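Local coordinates for fructuronate-tagaturonate epimerase UxaE from Cohnella laeviribosi in complex with 1 glycerol (Cohnella laeviribosi, PDB 6IL9), which probably interconverts fructuronate and tagaturonate by epimerisation, using a zinc ion held by a TIM-barrel domain, at residues G156-I168 and G175-I187. Numbering follows the deposited sequence.
Sequences GADGDHLKKEEDI and GFTMLTLDCSEQI. With ZN (zinc ion), chain C.
Strands 156-160 and 178-182 run parallel, their axes 20° apart and 4.6 Å at closest approach. Gly159 N bonds to Met178 O and Thr180 N to Gly159 O; the register then slips by one at a beta bulge that turns His161 out of the strand, beyond which Leu162 N reaches Thr180 O. Glycine suits position 159, where a CB would press on Leu179 CD2 and Leu162 CD1. Threonine's two branches suit 180: OG1 donates to the syn lone pair of Asp158 OD1, while CG2 packs against His161 N. Lys366 pairs with Asp158 OD2 and also bonds to Thr180 OG1. His161 serves two partners: NE2 binds zinc at 2.4 Å, and ND1 donates at 2.7 Å, from above the carboxylate plane, to Asp182 OD2, set there by CG anti to the backbone N (chi1 -170°). OD1 accepts from Ser184 N, an Asx turn, and from Ser184 OG. With an asparagine replacing Asp182, its oxygen kept by Ser184, the NH2 would face ND1's N-H, and His161 would probably lose its acceptor. On the face bearing Leu162, Ile168 CG2 meets Leu179 CD1, packing helix against sheet. This right-handed beta-alpha-beta unit belongs to the TIM barrel, whose Asp273 and His343 complete the protein's zinc ligands.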
loop_
_atom_site.group_PDB
_atom_site.type_symbol
_atom_site.label_atom_id
_atom_site.label_comp_id
_atom_site.label_asym_id
_atom_site.label_seq_id
_atom_site.Cartn_x
_atom_site.Cartn_y
_atom_site.Cartn_z
ATOM N N GLY A 156 4.219 9.998 1.950
ATOM C CA GLY A 156 4.509 9.559 0.600
ATOM C C GLY A 156 3.308 9.028 -0.160
ATOM O O GLY A 156 2.270 8.719 0.429
ATOM N N ALA A 157 3.451 8.903 -1.477
ATOM C CA ALA A 157 2.404 8.386 -2.354
ATOM C C ALA A 157 3.020 7.374 -3.307
ATOM O O ALA A 157 3.939 7.713 -4.062
ATOM C CB ALA A 157 1.730 9.520 -3.142
ATOM N N ASP A 158 2.503 6.143 -3.281
ATOM C CA ASP A 158 3.071 4.992 -3.974
ATOM C C ASP A 158 2.140 4.561 -5.100
ATOM O O ASP A 158 0.969 4.240 -4.859
ATOM C CB ASP A 158 3.288 3.851 -2.969
ATOM C CG ASP A 158 3.815 2.566 -3.592
ATOM O OD1 ASP A 158 4.332 2.557 -4.733
ATOM O OD2 ASP A 158 3.724 1.538 -2.880
ATOM N N GLY A 159 2.656 4.576 -6.326
ATOM C CA GLY A 159 1.978 3.942 -7.436
ATOM C C GLY A 159 2.308 2.467 -7.391
ATOM O O GLY A 159 3.361 2.042 -7.869
ATOM N N ASP A 160 1.423 1.687 -6.786
ATOM C CA ASP A 160 1.731 0.323 -6.394
ATOM C C ASP A 160 1.463 -0.633 -7.548
ATOM O O ASP A 160 0.493 -0.465 -8.288
ATOM C CB ASP A 160 0.884 -0.049 -5.175
ATOM C CG ASP A 160 1.213 -1.412 -4.620
ATOM O OD1 ASP A 160 2.348 -1.894 -4.821
ATOM O OD2 ASP A 160 0.319 -2.010 -3.984
ATOM N N HIS A 161 2.342 -1.626 -7.706
ATOM C CA HIS A 161 2.148 -2.711 -8.671
ATOM C C HIS A 161 1.925 -2.202 -10.091
ATOM O O HIS A 161 1.039 -2.682 -10.804
ATOM C CB HIS A 161 0.971 -3.594 -8.274
ATOM C CG HIS A 161 1.348 -4.737 -7.399
ATOM N ND1 HIS A 161 2.114 -5.791 -7.849
ATOM C CD2 HIS A 161 1.052 -5.002 -6.108
ATOM C CE1 HIS A 161 2.291 -6.648 -6.862
ATOM N NE2 HIS A 161 1.644 -6.201 -5.800
ATOM N N LEU A 162 2.745 -1.239 -10.507
ATOM C CA LEU A 162 2.667 -0.730 -11.874
ATOM C C LEU A 162 3.364 -1.679 -12.844
ATOM O O LEU A 162 4.444 -2.208 -12.564
ATOM C CB LEU A 162 3.297 0.657 -11.972
ATOM C CG LEU A 162 2.831 1.763 -11.019
ATOM C CD1 LEU A 162 3.691 2.996 -11.212
ATOM C CD2 LEU A 162 1.366 2.101 -11.214
ATOM N N LYS A 163 2.736 -1.883 -14.003
ATOM C CA LYS A 163 3.219 -2.785 -15.043
ATOM C C LYS A 163 3.314 -2.114 -16.402
ATOM O O LYS A 163 4.221 -2.425 -17.176
ATOM C CB LYS A 163 2.290 -4.018 -15.167
ATOM C CG LYS A 163 2.235 -4.909 -13.933
ATOM C CD LYS A 163 1.266 -6.078 -14.138
ATOM C CE LYS A 163 0.703 -6.577 -12.803
ATOM N NZ LYS A 163 -0.777 -6.804 -12.838
ATOM N N LYS A 164 2.392 -1.211 -16.714
ATOM C CA LYS A 164 2.290 -0.633 -18.046
ATOM C C LYS A 164 2.879 0.768 -18.045
ATOM O O LYS A 164 2.702 1.526 -17.087
ATOM C CB LYS A 164 0.830 -0.590 -18.504
ATOM C CG LYS A 164 0.159 -1.940 -18.541
ATOM C CD LYS A 164 -1.090 -1.905 -19.413
ATOM C CE LYS A 164 -1.467 -3.298 -19.905
ATOM N NZ LYS A 164 -0.306 -4.048 -20.470
ATOM N N GLU A 165 3.571 1.114 -19.137
ATOM C CA GLU A 165 4.247 2.407 -19.209
ATOM C C GLU A 165 3.264 3.561 -19.067
ATOM O O GLU A 165 3.597 4.594 -18.474
ATOM C CB GLU A 165 5.018 2.523 -20.525
ATOM C CG GLU A 165 6.145 1.531 -20.655
ATOM C CD GLU A 165 7.009 1.787 -21.875
ATOM O OE1 GLU A 165 7.403 0.801 -22.530
ATOM O OE2 GLU A 165 7.294 2.964 -22.174
ATOM N N GLU A 166 2.052 3.407 -19.613
ATOM C CA GLU A 166 1.040 4.453 -19.489
ATOM C C GLU A 166 0.726 4.745 -18.027
ATOM O O GLU A 166 0.553 5.907 -17.641
ATOM C CB GLU A 166 -0.231 4.047 -20.239
ATOM C CG GLU A 166 -1.011 5.214 -20.815
ATOM C CD GLU A 166 -2.517 4.988 -20.808
ATOM O OE1 GLU A 166 -3.270 5.986 -20.891
ATOM O OE2 GLU A 166 -2.948 3.815 -20.727
ATOM N N ASP A 167 0.658 3.699 -17.202
ATOM C CA ASP A 167 0.369 3.860 -15.783
ATOM C C ASP A 167 1.542 4.476 -15.031
ATOM O O ASP A 167 1.334 5.274 -14.108
ATOM C CB ASP A 167 -0.006 2.502 -15.180
ATOM C CG ASP A 167 -1.331 1.971 -15.711
ATOM O OD1 ASP A 167 -2.198 2.799 -16.067
ATOM O OD2 ASP A 167 -1.511 0.739 -15.771
ATOM N N ILE A 168 2.771 4.142 -15.423
ATOM C CA ILE A 168 3.951 4.781 -14.840
ATOM C C ILE A 168 3.970 6.272 -15.169
ATOM O O ILE A 168 4.259 7.117 -14.311
ATOM C CB ILE A 168 5.224 4.076 -15.337
ATOM C CG1 ILE A 168 5.231 2.624 -14.849
ATOM C CG2 ILE A 168 6.461 4.824 -14.906
ATOM C CD1 ILE A 168 6.249 1.755 -15.563
ATOM N N GLY A 175 2.005 13.210 -9.413
ATOM C CA GLY A 175 2.743 13.606 -8.236
ATOM C C GLY A 175 3.142 12.478 -7.311
ATOM O O GLY A 175 3.555 12.749 -6.176
ATOM N N PHE A 176 3.033 11.227 -7.747
ATOM C CA PHE A 176 3.450 10.127 -6.888
ATOM C C PHE A 176 4.953 10.184 -6.663
ATOM O O PHE A 176 5.719 10.582 -7.549
ATOM C CB PHE A 176 3.027 8.790 -7.485
ATOM C CG PHE A 176 1.574 8.494 -7.263
ATOM C CD1 PHE A 176 0.614 9.076 -8.071
ATOM C CD2 PHE A 176 1.164 7.697 -6.210
ATOM C CE1 PHE A 176 -0.741 8.847 -7.856
ATOM C CE2 PHE A 176 -0.186 7.442 -5.991
ATOM C CZ PHE A 176 -1.144 8.029 -6.803
ATOM N N THR A 177 5.365 9.828 -5.448
ATOM C CA THR A 177 6.753 9.955 -5.027
ATOM C C THR A 177 7.436 8.611 -4.882
ATOM O O THR A 177 8.664 8.562 -4.742
ATOM C CB THR A 177 6.834 10.721 -3.703
ATOM O OG1 THR A 177 5.971 10.106 -2.733
ATOM C CG2 THR A 177 6.401 12.155 -3.914
ATOM N N MET A 178 6.672 7.532 -4.921
ATOM C CA MET A 178 7.172 6.173 -4.876
ATOM C C MET A 178 6.563 5.444 -6.057
ATOM O O MET A 178 5.362 5.573 -6.306
ATOM C CB MET A 178 6.786 5.511 -3.545
ATOM C CG MET A 178 7.186 4.060 -3.399
ATOM S SD MET A 178 6.983 3.455 -1.694
ATOM C CE MET A 178 7.442 1.745 -1.978
ATOM N N LEU A 179 7.383 4.730 -6.820
ATOM C CA LEU A 179 6.900 3.979 -7.974
ATOM C C LEU A 179 7.296 2.522 -7.809
ATOM O O LEU A 179 8.486 2.206 -7.742
ATOM C CB LEU A 179 7.460 4.547 -9.284
ATOM C CG LEU A 179 6.800 5.801 -9.845
ATOM C CD1 LEU A 179 7.042 5.904 -11.344
ATOM C CD2 LEU A 179 5.322 5.810 -9.555
ATOM N N THR A 180 6.301 1.637 -7.738
ATOM C CA THR A 180 6.524 0.207 -7.579
ATOM C C THR A 180 6.415 -0.470 -8.936
ATOM O O THR A 180 5.340 -0.478 -9.538
ATOM C CB THR A 180 5.499 -0.393 -6.612
ATOM O OG1 THR A 180 5.680 0.203 -5.319
ATOM C CG2 THR A 180 5.654 -1.905 -6.508
ATOM N N LEU A 181 7.515 -1.043 -9.407
ATOM C CA LEU A 181 7.547 -1.723 -10.701
ATOM C C LEU A 181 7.330 -3.214 -10.490
ATOM O O LEU A 181 8.215 -3.920 -9.986
ATOM C CB LEU A 181 8.867 -1.475 -11.433
ATOM C CG LEU A 181 8.877 -2.027 -12.868
ATOM C CD1 LEU A 181 7.851 -1.277 -13.694
ATOM C CD2 LEU A 181 10.267 -1.894 -13.490
ATOM N N ASP A 182 6.160 -3.693 -10.897
ATOM C CA ASP A 182 5.850 -5.114 -10.900
ATOM C C ASP A 182 6.556 -5.764 -12.082
ATOM O O ASP A 182 6.223 -5.481 -13.241
ATOM C CB ASP A 182 4.335 -5.288 -10.974
ATOM C CG ASP A 182 3.883 -6.716 -10.732
ATOM O OD1 ASP A 182 4.664 -7.658 -10.997
ATOM O OD2 ASP A 182 2.730 -6.887 -10.266
ATOM N N CYS A 183 7.528 -6.637 -11.793
ATOM C CA CYS A 183 8.300 -7.335 -12.817
ATOM C C CYS A 183 7.920 -8.810 -12.917
ATOM O O CYS A 183 8.675 -9.606 -13.483
ATOM C CB CYS A 183 9.798 -7.186 -12.545
ATOM S SG CYS A 183 10.332 -5.464 -12.518
ATOM N N SER A 184 6.756 -9.183 -12.376
ATOM C CA SER A 184 6.360 -10.588 -12.352
ATOM C C SER A 184 6.124 -11.141 -13.752
ATOM O O SER A 184 6.395 -12.319 -14.004
ATOM C CB SER A 184 5.105 -10.763 -11.491
ATOM O OG SER A 184 3.971 -10.157 -12.095
ATOM N N GLU A 185 5.630 -10.317 -14.678
ATOM C CA GLU A 185 5.332 -10.823 -16.015
ATOM C C GLU A 185 6.589 -11.085 -16.837
ATOM O O GLU A 185 6.531 -11.837 -17.820
ATOM C CB GLU A 185 4.415 -9.847 -16.751
ATOM C CG GLU A 185 3.058 -9.701 -16.084
ATOM C CD GLU A 185 1.969 -9.274 -17.044
ATOM O OE1 GLU A 185 0.830 -9.063 -16.574
ATOM O OE2 GLU A 185 2.248 -9.148 -18.259
ATOM N N GLN A 186 7.720 -10.489 -16.467
ATOM C CA GLN A 186 8.964 -10.727 -17.183
ATOM C C GLN A 186 9.742 -11.913 -16.633
ATOM O O GLN A 186 10.669 -12.388 -17.295
ATOM C CB GLN A 186 9.840 -9.471 -17.141
ATOM C CG GLN A 186 9.409 -8.373 -18.112
ATOM C CD GLN A 186 8.265 -7.512 -17.586
ATOM O OE1 GLN A 186 7.896 -7.586 -16.416
ATOM N NE2 GLN A 186 7.692 -6.697 -18.465
ATOM N N ILE A 187 9.389 -12.396 -15.443
ATOM C CA ILE A 187 10.083 -13.525 -14.843
ATOM C C ILE A 187 9.779 -14.787 -15.640
ATOM O O ILE A 187 8.624 -15.049 -16.001
ATOM C CB ILE A 187 9.666 -13.685 -13.374
ATOM C CG1 ILE A 187 9.974 -12.405 -12.588
ATOM C CG2 ILE A 187 10.353 -14.879 -12.747
ATOM C CD1 ILE A 187 11.449 -12.188 -12.337
HETATM ZN ZN ZN C . 3.066 -7.071 -4.115
HETATM O O HOH W 1 1.120 -7.641 -3.030
#